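Local structure of ABC transporter, solute-binding protein (Staphylococcus aureus, 6LKJ) at residues L97-I102 with T211-D216; G34-L39 with T136-Y141; Y6-S11 with D53-G58. The protein binds sugar 6-phosphates as the extracellular solute-binding lipoprotein of an ABC transporter, probably handing them on to the membrane transporter. All coordinates share one frame; numbering follows the deposited sequence.

Contact 1: residues L97-I102 with T211-D216. With BGP (6-O-phosphono-beta-D-galactopyranose), chain B.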
loop_
_atom_site.group_PDB
_atom_site.type_symbol
_atom_site.label_atom_id
_atom_site.label_comp_id
_atom_site.label_asym_id
_atom_site.label_seq_id
_atom_site.Cartn_x
_atom_site.Cartn_y
_atom_site.Cartn_z
ATOM N N LEU A 97 7.177 1.169 -4.535
ATOM C CA LEU A 97 6.197 2.120 -5.043
ATOM C C LEU A 97 4.933 1.350 -5.402
ATOM O O LEU A 97 4.983 0.404 -6.195
ATOM C CB LEU A 97 6.738 2.875 -6.256
ATOM C CG LEU A 97 8.073 3.590 -6.039
ATOM C CD1 LEU A 97 8.608 4.135 -7.353
ATOM C CD2 LEU A 97 7.923 4.704 -5.011
ATOM N N MET A 98 3.807 1.746 -4.813
ATOM C CA MET A 98 2.548 1.022 -4.974
ATOM C C MET A 98 1.449 1.972 -5.423
ATOM O O MET A 98 0.910 2.736 -4.602
ATOM C CB MET A 98 2.150 0.325 -3.680
ATOM C CG MET A 98 0.966 -0.607 -3.847
ATOM S SD MET A 98 1.451 -2.117 -4.696
ATOM C CE MET A 98 2.398 -2.922 -3.406
ATOM N N PRO A 99 1.080 1.956 -6.702
ATOM C CA PRO A 99 -0.056 2.772 -7.145
ATOM C C PRO A 99 -1.356 2.250 -6.551
ATOM O O PRO A 99 -1.614 1.045 -6.549
ATOM C CB PRO A 99 -0.035 2.622 -8.673
ATOM C CG PRO A 99 1.332 2.100 -9.002
ATOM C CD PRO A 99 1.743 1.272 -7.825
ATOM N N THR A 100 -2.163 3.165 -6.023
ATOM C CA THR A 100 -3.544 2.840 -5.701
ATOM C C THR A 100 -4.362 2.848 -6.985
ATOM O O THR A 100 -4.097 3.626 -7.904
ATOM C CB THR A 100 -4.123 3.834 -4.696
ATOM O OG1 THR A 100 -4.050 5.159 -5.235
ATOM C CG2 THR A 100 -3.347 3.784 -3.389
ATOM N N VAL A 101 -5.349 1.955 -7.060
ATOM C CA VAL A 101 -6.072 1.724 -8.304
ATOM C C VAL A 101 -7.561 1.569 -8.034
ATOM O O VAL A 101 -7.997 1.319 -6.908
ATOM C CB VAL A 101 -5.559 0.472 -9.054
ATOM C CG1 VAL A 101 -4.098 0.638 -9.466
ATOM C CG2 VAL A 101 -5.744 -0.767 -8.191
ATOM N N ILE A 102 -8.340 1.730 -9.101
ATOM C CA ILE A 102 -9.728 1.292 -9.151
ATOM C C ILE A 102 -9.748 -0.071 -9.824
ATOM O O ILE A 102 -9.118 -0.259 -10.873
ATOM C CB ILE A 102 -10.607 2.295 -9.918
ATOM C CG1 ILE A 102 -10.660 3.642 -9.197
ATOM C CG2 ILE A 102 -12.013 1.735 -10.123
ATOM C CD1 ILE A 102 -11.262 4.752 -10.035
ATOM N N THR A 211 -3.832 9.666 -9.930
ATOM C CA THR A 211 -3.599 8.409 -9.231
ATOM C C THR A 211 -2.615 8.640 -8.091
ATOM O O THR A 211 -1.509 9.145 -8.312
ATOM C CB THR A 211 -3.059 7.350 -10.191
ATOM O OG1 THR A 211 -4.004 7.128 -11.248
ATOM C CG2 THR A 211 -2.798 6.045 -9.457
ATOM N N MET A 212 -3.015 8.267 -6.877
ATOM C CA MET A 212 -2.120 8.377 -5.733
ATOM C C MET A 212 -1.076 7.268 -5.778
ATOM O O MET A 212 -1.406 6.097 -5.979
ATOM C CB MET A 212 -2.913 8.304 -4.429
ATOM C CG MET A 212 -2.044 8.264 -3.182
ATOM S SD MET A 212 -1.279 9.860 -2.836
ATOM C CE MET A 212 -2.740 10.886 -2.706
ATOM N N LEU A 213 0.188 7.640 -5.593
ATOM C CA LEU A 213 1.295 6.692 -5.573
ATOM C C LEU A 213 1.778 6.523 -4.139
ATOM O O LEU A 213 2.266 7.481 -3.529
ATOM C CB LEU A 213 2.440 7.160 -6.473
ATOM C CG LEU A 213 3.647 6.218 -6.522
ATOM C CD1 LEU A 213 3.255 4.871 -7.107
ATOM C CD2 LEU A 213 4.791 6.837 -7.312
ATOM N N ASN A 214 1.637 5.312 -3.607
ATOM C CA ASN A 214 2.115 5.012 -2.265
ATOM C C ASN A 214 3.613 4.744 -2.293
ATOM O O ASN A 214 4.098 3.974 -3.127
ATOM C CB ASN A 214 1.391 3.796 -1.688
ATOM C CG ASN A 214 -0.095 4.015 -1.527
ATOM O OD1 ASN A 214 -0.592 5.135 -1.656
ATOM N ND2 ASN A 214 -0.817 2.939 -1.233
ATOM N N VAL A 215 4.341 5.374 -1.380
ATOM C CA VAL A 215 5.736 5.039 -1.121
ATOM C C VAL A 215 5.739 4.161 0.124
ATOM O O VAL A 215 5.709 4.660 1.253
ATOM C CB VAL A 215 6.607 6.285 -0.946
ATOM C CG1 VAL A 215 8.067 5.886 -0.767
ATOM C CG2 VAL A 215 6.452 7.213 -2.141
ATOM N N ASP A 216 5.751 2.846 -0.081
ATOM C CA ASP A 216 5.781 1.911 1.033
ATOM C C ASP A 216 7.137 1.957 1.728
ATOM O O ASP A 216 8.179 2.144 1.095
ATOM C CB ASP A 216 5.487 0.494 0.545
ATOM C CG ASP A 216 4.097 0.354 -0.048
ATOM O OD1 ASP A 216 3.346 1.355 -0.079
ATOM O OD2 ASP A 216 3.752 -0.766 -0.483
HETATM C C1 BGP B . -1.450 -0.474 -0.063
HETATM C C2 BGP B . -0.026 -0.204 0.391
HETATM C C3 BGP B . 0.631 -1.456 0.853
HETATM C C4 BGP B . -0.169 -2.133 1.931
HETATM C C5 BGP B . -1.602 -2.390 1.466
HETATM C C6 BGP B . -2.402 -3.012 2.563
HETATM O O1 BGP B . -2.052 0.682 -0.413
HETATM O O2 BGP B . 0.730 0.358 -0.710
HETATM O O3 BGP B . 1.938 -1.148 1.378
HETATM O O4 BGP B . -0.188 -1.269 3.078
HETATM O O5 BGP B . -2.248 -1.141 1.032
HETATM O O6 BGP B . -2.515 -2.128 3.620
HETATM P P BGP B . -4.017 -1.748 4.179
HETATM O O1P BGP B . -4.776 -0.978 3.131
HETATM O O2P BGP B . -3.868 -0.899 5.421
HETATM O O3P BGP B . -4.762 -3.009 4.523
HETATM O O HOH W 1 -5.668 6.772 -6.901
#

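Contact 2: residues G34-L39 with T136-Y141. With BGP (6-O-phosphono-beta-D-galactopyranose), chain B.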
loop_
_atom_site.group_PDB
_atom_site.type_symbol
_atom_site.label_atom_id
_atom_site.label_comp_id
_atom_site.label_asym_id
_atom_site.label_seq_id
_atom_site.Cartn_x
_atom_site.Cartn_y
_atom_site.Cartn_z
ATOM N N GLY A 34 -2.439 -7.625 9.144
ATOM C CA GLY A 34 -3.546 -6.776 9.537
ATOM C C GLY A 34 -3.534 -5.480 8.763
ATOM O O GLY A 34 -2.619 -5.192 7.993
ATOM N N SER A 35 -4.592 -4.697 8.971
ATOM C CA SER A 35 -4.636 -3.354 8.410
ATOM C C SER A 35 -3.496 -2.519 8.982
ATOM O O SER A 35 -3.044 -2.739 10.109
ATOM C CB SER A 35 -5.983 -2.691 8.703
ATOM O OG SER A 35 -7.059 -3.480 8.221
ATOM N N THR A 36 -3.026 -1.554 8.185
ATOM C CA THR A 36 -1.835 -0.790 8.546
ATOM C C THR A 36 -1.979 -0.145 9.921
ATOM O O THR A 36 -1.171 -0.389 10.824
ATOM C CB THR A 36 -1.551 0.279 7.491
ATOM O OG1 THR A 36 -1.331 -0.339 6.217
ATOM C CG2 THR A 36 -0.318 1.084 7.877
ATOM N N GLN A 37 -3.011 0.681 10.098
ATOM C CA GLN A 37 -3.171 1.394 11.360
ATOM C C GLN A 37 -3.566 0.474 12.505
ATOM O O GLN A 37 -3.299 0.804 13.665
ATOM C CB GLN A 37 -4.198 2.516 11.202
ATOM C CG GLN A 37 -3.736 3.636 10.282
ATOM C CD GLN A 37 -2.415 4.241 10.719
ATOM O OE1 GLN A 37 -2.216 4.551 11.894
ATOM N NE2 GLN A 37 -1.500 4.409 9.770
ATOM N N VAL A 38 -4.192 -0.668 12.212
ATOM C CA VAL A 38 -4.493 -1.636 13.263
ATOM C C VAL A 38 -3.204 -2.252 13.796
ATOM O O VAL A 38 -3.017 -2.387 15.011
ATOM C CB VAL A 38 -5.460 -2.713 12.741
ATOM C CG1 VAL A 38 -5.632 -3.821 13.773
ATOM C CG2 VAL A 38 -6.805 -2.094 12.391
ATOM N N LEU A 39 -2.296 -2.633 12.892
ATOM C CA LEU A 39 -0.998 -3.147 13.313
ATOM C C LEU A 39 -0.235 -2.109 14.126
ATOM O O LEU A 39 0.390 -2.439 15.140
ATOM C CB LEU A 39 -0.177 -3.572 12.095
ATOM C CG LEU A 39 -0.678 -4.762 11.272
ATOM C CD1 LEU A 39 0.082 -4.850 9.960
ATOM C CD2 LEU A 39 -0.541 -6.058 12.056
ATOM N N THR A 136 -8.508 2.997 9.317
ATOM C CA THR A 136 -7.679 1.870 9.716
ATOM C C THR A 136 -6.721 1.383 8.640
ATOM O O THR A 136 -5.748 0.699 8.973
ATOM C CB THR A 136 -8.562 0.689 10.146
ATOM O OG1 THR A 136 -9.440 0.333 9.070
ATOM C CG2 THR A 136 -9.390 1.053 11.373
ATOM N N THR A 137 -6.961 1.707 7.373
ATOM C CA THR A 137 -6.196 1.139 6.274
ATOM C C THR A 137 -5.368 2.206 5.571
ATOM O O THR A 137 -5.718 3.389 5.562
ATOM C CB THR A 137 -7.114 0.461 5.252
ATOM O OG1 THR A 137 -7.916 1.453 4.599
ATOM C CG2 THR A 137 -8.022 -0.553 5.935
ATOM N N THR A 138 -4.257 1.766 4.977
ATOM C CA THR A 138 -3.488 2.643 4.102
ATOM C C THR A 138 -4.241 2.914 2.806
ATOM O O THR A 138 -4.294 4.059 2.339
ATOM C CB THR A 138 -2.122 2.020 3.806
ATOM O OG1 THR A 138 -1.270 2.163 4.948
ATOM C CG2 THR A 138 -1.467 2.690 2.603
ATOM N N THR A 139 -4.847 1.875 2.228
ATOM C CA THR A 139 -5.480 2.005 0.919
ATOM C C THR A 139 -6.681 2.942 0.973
ATOM O O THR A 139 -6.821 3.835 0.129
ATOM C CB THR A 139 -5.895 0.627 0.405
ATOM O OG1 THR A 139 -4.769 -0.256 0.453
ATOM C CG2 THR A 139 -6.403 0.720 -1.024
ATOM N N GLY A 140 -7.564 2.749 1.954
ATOM C CA GLY A 140 -8.712 3.633 2.080
ATOM C C GLY A 140 -8.315 5.069 2.361
ATOM O O GLY A 140 -8.899 6.005 1.810
ATOM N N TYR A 141 -7.310 5.263 3.217
ATOM C CA TYR A 141 -6.853 6.612 3.536
ATOM C C TYR A 141 -6.244 7.293 2.317
ATOM O O TYR A 141 -6.509 8.473 2.059
ATOM C CB TYR A 141 -5.844 6.562 4.685
ATOM C CG TYR A 141 -5.113 7.865 4.934
ATOM C CD1 TYR A 141 -5.746 8.933 5.559
ATOM C CD2 TYR A 141 -3.787 8.024 4.552
ATOM C CE1 TYR A 141 -5.079 10.124 5.792
ATOM C CE2 TYR A 141 -3.112 9.212 4.781
ATOM C CZ TYR A 141 -3.763 10.257 5.400
ATOM O OH TYR A 141 -3.094 11.438 5.630
HETATM C C1 BGP B . -1.450 -0.474 -0.063
HETATM C C2 BGP B . -0.026 -0.204 0.391
HETATM C C3 BGP B . 0.631 -1.456 0.853
HETATM C C4 BGP B . -0.169 -2.133 1.931
HETATM C C5 BGP B . -1.602 -2.390 1.466
HETATM C C6 BGP B . -2.402 -3.012 2.563
HETATM O O1 BGP B . -2.052 0.682 -0.413
HETATM O O2 BGP B . 0.730 0.358 -0.710
HETATM O O3 BGP B . 1.938 -1.148 1.378
HETATM O O4 BGP B . -0.188 -1.269 3.078
HETATM O O5 BGP B . -2.248 -1.141 1.032
HETATM O O6 BGP B . -2.515 -2.128 3.620
HETATM P P BGP B . -4.017 -1.748 4.179
HETATM O O1P BGP B . -4.776 -0.978 3.131
HETATM O O2P BGP B . -3.868 -0.899 5.421
HETATM O O3P BGP B . -4.762 -3.009 4.523
HETATM O O HOH W 2 -1.734 4.111 6.916
#

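Contact 3: residues Y6-S11 with D53-G58. With BGP (6-O-phosphono-beta-D-galactopyranose), chain B.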
loop_
_atom_site.group_PDB
_atom_site.type_symbol
_atom_site.label_atom_id
_atom_site.label_comp_id
_atom_site.label_asym_id
_atom_site.label_seq_id
_atom_site.Cartn_x
_atom_site.Cartn_y
_atom_site.Cartn_z
ATOM N N TYR A 6 5.822 -7.134 11.286
ATOM C CA TYR A 6 4.476 -6.615 11.074
ATOM C C TYR A 6 4.342 -6.181 9.621
ATOM O O TYR A 6 5.194 -5.447 9.109
ATOM C CB TYR A 6 4.176 -5.419 11.980
ATOM C CG TYR A 6 4.443 -5.598 13.457
ATOM C CD1 TYR A 6 5.712 -5.390 13.983
ATOM C CD2 TYR A 6 3.416 -5.922 14.333
ATOM C CE1 TYR A 6 5.956 -5.532 15.337
ATOM C CE2 TYR A 6 3.650 -6.066 15.690
ATOM C CZ TYR A 6 4.922 -5.869 16.185
ATOM O OH TYR A 6 5.163 -6.010 17.532
ATOM N N SER A 7 3.267 -6.615 8.961
ATOM C CA SER A 7 3.100 -6.197 7.577
ATOM C C SER A 7 1.640 -6.176 7.146
ATOM O O SER A 7 0.949 -7.198 7.286
ATOM C CB SER A 7 3.893 -7.106 6.638
ATOM O OG SER A 7 3.757 -6.674 5.295
ATOM N N PRO A 8 1.148 -5.046 6.629
ATOM C CA PRO A 8 -0.175 -5.043 5.989
ATOM C C PRO A 8 -0.190 -5.707 4.622
ATOM O O PRO A 8 -1.274 -5.860 4.046
ATOM C CB PRO A 8 -0.511 -3.550 5.886
ATOM C CG PRO A 8 0.820 -2.875 5.835
ATOM C CD PRO A 8 1.729 -3.694 6.711
ATOM N N TYR A 9 0.965 -6.097 4.086
ATOM C CA TYR A 9 1.003 -6.820 2.823
ATOM C C TYR A 9 0.284 -8.159 2.947
ATOM O O TYR A 9 0.184 -8.738 4.031
ATOM C CB TYR A 9 2.445 -7.073 2.386
ATOM C CG TYR A 9 3.182 -5.873 1.845
ATOM C CD1 TYR A 9 2.632 -5.084 0.843
ATOM C CD2 TYR A 9 4.443 -5.542 2.326
ATOM C CE1 TYR A 9 3.315 -3.993 0.344
ATOM C CE2 TYR A 9 5.131 -4.460 1.832
ATOM C CZ TYR A 9 4.564 -3.687 0.844
ATOM O OH TYR A 9 5.253 -2.606 0.355
ATOM N N GLN A 10 -0.209 -8.654 1.816
ATOM C CA GLN A 10 -0.719 -10.012 1.766
ATOM C C GLN A 10 0.443 -11.001 1.719
ATOM O O GLN A 10 1.567 -10.663 1.332
ATOM C CB GLN A 10 -1.637 -10.204 0.558
ATOM C CG GLN A 10 -2.940 -9.424 0.642
ATOM C CD GLN A 10 -3.885 -9.975 1.695
ATOM O OE1 GLN A 10 -4.525 -11.006 1.491
ATOM N NE2 GLN A 10 -3.976 -9.288 2.827
ATOM N N SER A 11 0.156 -12.241 2.121
ATOM C CA SER A 11 1.212 -13.240 2.255
ATOM C C SER A 11 1.868 -13.552 0.915
ATOM O O SER A 11 3.081 -13.774 0.851
ATOM C CB SER A 11 0.645 -14.514 2.883
ATOM O OG SER A 11 1.658 -15.486 3.065
ATOM N N ASP A 53 10.065 -7.012 15.454
ATOM C CA ASP A 53 11.318 -6.353 15.114
ATOM C C ASP A 53 11.228 -5.395 13.937
ATOM O O ASP A 53 11.899 -4.362 13.946
ATOM C CB ASP A 53 12.395 -7.405 14.824
ATOM C CG ASP A 53 12.701 -8.265 16.031
ATOM O OD1 ASP A 53 13.331 -7.755 16.982
ATOM O OD2 ASP A 53 12.304 -9.449 16.034
ATOM N N VAL A 54 10.430 -5.704 12.916
ATOM C CA VAL A 54 10.411 -4.929 11.679
ATOM C C VAL A 54 8.966 -4.695 11.253
ATOM O O VAL A 54 8.109 -5.568 11.422
ATOM C CB VAL A 54 11.209 -5.641 10.560
ATOM C CG1 VAL A 54 11.083 -4.896 9.237
ATOM C CG2 VAL A 54 12.675 -5.780 10.949
ATOM N N PHE A 55 8.698 -3.505 10.717
ATOM C CA PHE A 55 7.421 -3.164 10.098
ATOM C C PHE A 55 7.681 -2.851 8.632
ATOM O O PHE A 55 8.432 -1.921 8.320
ATOM C CB PHE A 55 6.772 -1.968 10.800
ATOM C CG PHE A 55 5.282 -1.867 10.594
ATOM C CD1 PHE A 55 4.754 -1.616 9.337
ATOM C CD2 PHE A 55 4.411 -2.001 11.664
ATOM C CE1 PHE A 55 3.386 -1.517 9.148
ATOM C CE2 PHE A 55 3.041 -1.902 11.481
ATOM C CZ PHE A 55 2.530 -1.660 10.221
ATOM N N MET A 56 7.070 -3.623 7.734
ATOM C CA MET A 56 7.222 -3.405 6.302
ATOM C C MET A 56 5.851 -3.293 5.649
ATOM O O MET A 56 4.939 -4.068 5.953
ATOM C CB MET A 56 8.048 -4.527 5.641
ATOM C CG MET A 56 7.376 -5.891 5.585
ATOM S SD MET A 56 8.429 -7.150 4.830
ATOM C CE MET A 56 8.531 -6.556 3.145
ATOM N N GLY A 57 5.710 -2.319 4.760
ATOM C CA GLY A 57 4.443 -2.057 4.116
ATOM C C GLY A 57 3.733 -0.855 4.716
ATOM O O GLY A 57 3.996 -0.432 5.844
ATOM N N GLY A 58 2.810 -0.302 3.941
ATOM C CA GLY A 58 2.107 0.898 4.335
ATOM C C GLY A 58 2.925 2.154 4.083
ATOM O O GLY A 58 4.148 2.129 3.953
HETATM C C1 BGP B . -1.450 -0.474 -0.063
HETATM C C2 BGP B . -0.026 -0.204 0.391
HETATM C C3 BGP B . 0.631 -1.456 0.853
HETATM C C4 BGP B . -0.169 -2.133 1.931
HETATM C C5 BGP B . -1.602 -2.390 1.466
HETATM C C6 BGP B . -2.402 -3.012 2.563
HETATM O O1 BGP B . -2.052 0.682 -0.413
HETATM O O2 BGP B . 0.730 0.358 -0.710
HETATM O O3 BGP B . 1.938 -1.148 1.378
HETATM O O4 BGP B . -0.188 -1.269 3.078
HETATM O O5 BGP B . -2.248 -1.141 1.032
HETATM O O6 BGP B . -2.515 -2.128 3.620
HETATM P P BGP B . -4.017 -1.748 4.179
HETATM O O1P BGP B . -4.776 -0.978 3.131
HETATM O O2P BGP B . -3.868 -0.899 5.421
HETATM O O3P BGP B . -4.762 -3.009 4.523
#

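Contact 1: residues L97-I102 with T211-D216
Thr100 fastens onto Met212 O twice: its backbone N lies 3.0 Å from Met212 O, and its OG1 2.9 Å from the same oxygen. Chi1 of 59° sets OG1 between its own backbone N and carbonyl carbon, where it also takes a proton from a water that accepts from Met212 N. The methyl goes the other way, Thr100 CG2 resting 3.4 Å from Asn214 ND2. Next along, Met98 and Asn214 form a hydrogen-bonded antiparallel pair joining strands 93-105 and 213-221; the bond from Met98 N to Asn214 O is nearly straight at 171°. This hydrogen-bonded part is tight, and the Met98, Asn214 and Asp216 side chains face the sugar. Asn214 ND2 donates to sugar O2 at 3.1 Å while Gln142 donates to OD1, which fixes the rotation of the amide. Asp216 accepts from O2 at OD1 and from O3 at OD2, the OD2-O3 distance being 2.6 Å; Tyr9 also bonds OD2. On the other face Leu97, Pro99, Leu213 and Val215 make looser, apolar contacts, with Pro99 CG 3.9 Å from Leu213 CD1, and both Leu213 and Val215 are partly exposed. Sugar O2 thus accepts from an amide and donates to a carboxylate, consistent with recognition of the adjacent O2 and O3 hydroxyls.

Contact 2: residues G34-L39 with T136-Y141
Thr36 and Thr138 meet at the starts of two helices, 36-44 and 138-151, which together form an anion site with both N-termini aimed at the sugar phosphate. Thr36 OG1 and Thr138 OG1 are 2.8 Å apart, and a water bridges Thr138 OG1 and Gln37 NE2. Phosphate O2P is gripped by three donors: Thr36 N, Thr36 OG1 at 2.7 Å from O2P, and Thr138 N, also 2.7 Å from it. Thr36 can use both groups because chi1 of -60° keeps OG1 beside its own backbone N. Thr139 repeats the trick on O1P with N and OG1, and its OG1 accepts in turn from sugar O1. Thr138 has a similar rotamer, yet its hydroxyl leans to Thr36 and its methyl faces the sugar. Thr137 differs, its OG1 swung round (chi1 67°) to cap the helix by accepting from Gly140 N, while the hydroxyl's strongest polar partner is Asn133 O. The two helix ends probably help stabilise the phosphate charge. Farther out, Gln37 bends at chi2 so that NE2 reaches Thr63 O, and Val38 lies alongside Thr136 with CG2 4.0 Å from Thr136 CB. Between the backbones, Gln37 N donates to Thr136 O over 3.0 Å, the donor tilted 33° from the carbonyl plane.

Contact 3: residues Y6-S11 with D53-G58
Tyr6 and Phe55 form a parallel bridge in the mixed sheet of this periplasmic-binding-protein fold, pairing strands 2-7 and 54-56. Tyr6 N donates to Val54 O, and Tyr6 O accepts from Met56 N while sitting over one face of the Phe55 ring. Along the Tyr6 side chain, CB presses on Phe55 CD2 at 3.4 Å, CG is 4.0 Å from that same Phe55 CD2, and CD1 comes to Val54 O at 3.5 Å, which lies at the ring edge. CE1 passes near Asp53 N, and the tip OH leaves the contact to bond Gly52 N and Glu46. The Tyr6 and Phe55 rings are almost parallel, their planes 15° apart, but slid so far that they barely overlap. Past the bridge, Ser7 OG donates to Met56 O from above the carbonyl plane and accepts from Tyr9 N, closing an ST turn; its place anti to the backbone N (chi1 -178°) brings it there. Pro8 CD then packs against Phe55 CE1 at 3.7 Å. The Tyr9 ring comes obliquely against Gly57, with Tyr9 CE2 3.4 Å from Gly57 CA, its OH reaching on to Asp216. Beside it, Gly58 N donates to sugar O3 over 2.8 Å.

Overall arrangement
All three contacts converge on one sugar phosphate: contact 2 holds the phosphate and sugar O1, contact 1 holds O2 and O3, and contact 3 adds a donor to O3. Their centres lie 14 Å (1 and 2), 16 Å (1 and 3) and 11 Å (2 and 3) apart. Contacts 1 and 3 join through Tyr9 OH and Asp216 OD2, 2.5 Å apart and probably hydrogen-bonded, and strands 213-221 and 54-56 are neighbours in the same sheet. Contact 2 leans on contact 3 where Thr36 OG1 approaches Pro8 CB to 3.3 Å, and on contact 1 through Thr138 CG2, 3.9 Å from Asn214 ND2. Thr170 adds a further hydrogen bond to the ligand from outside all three.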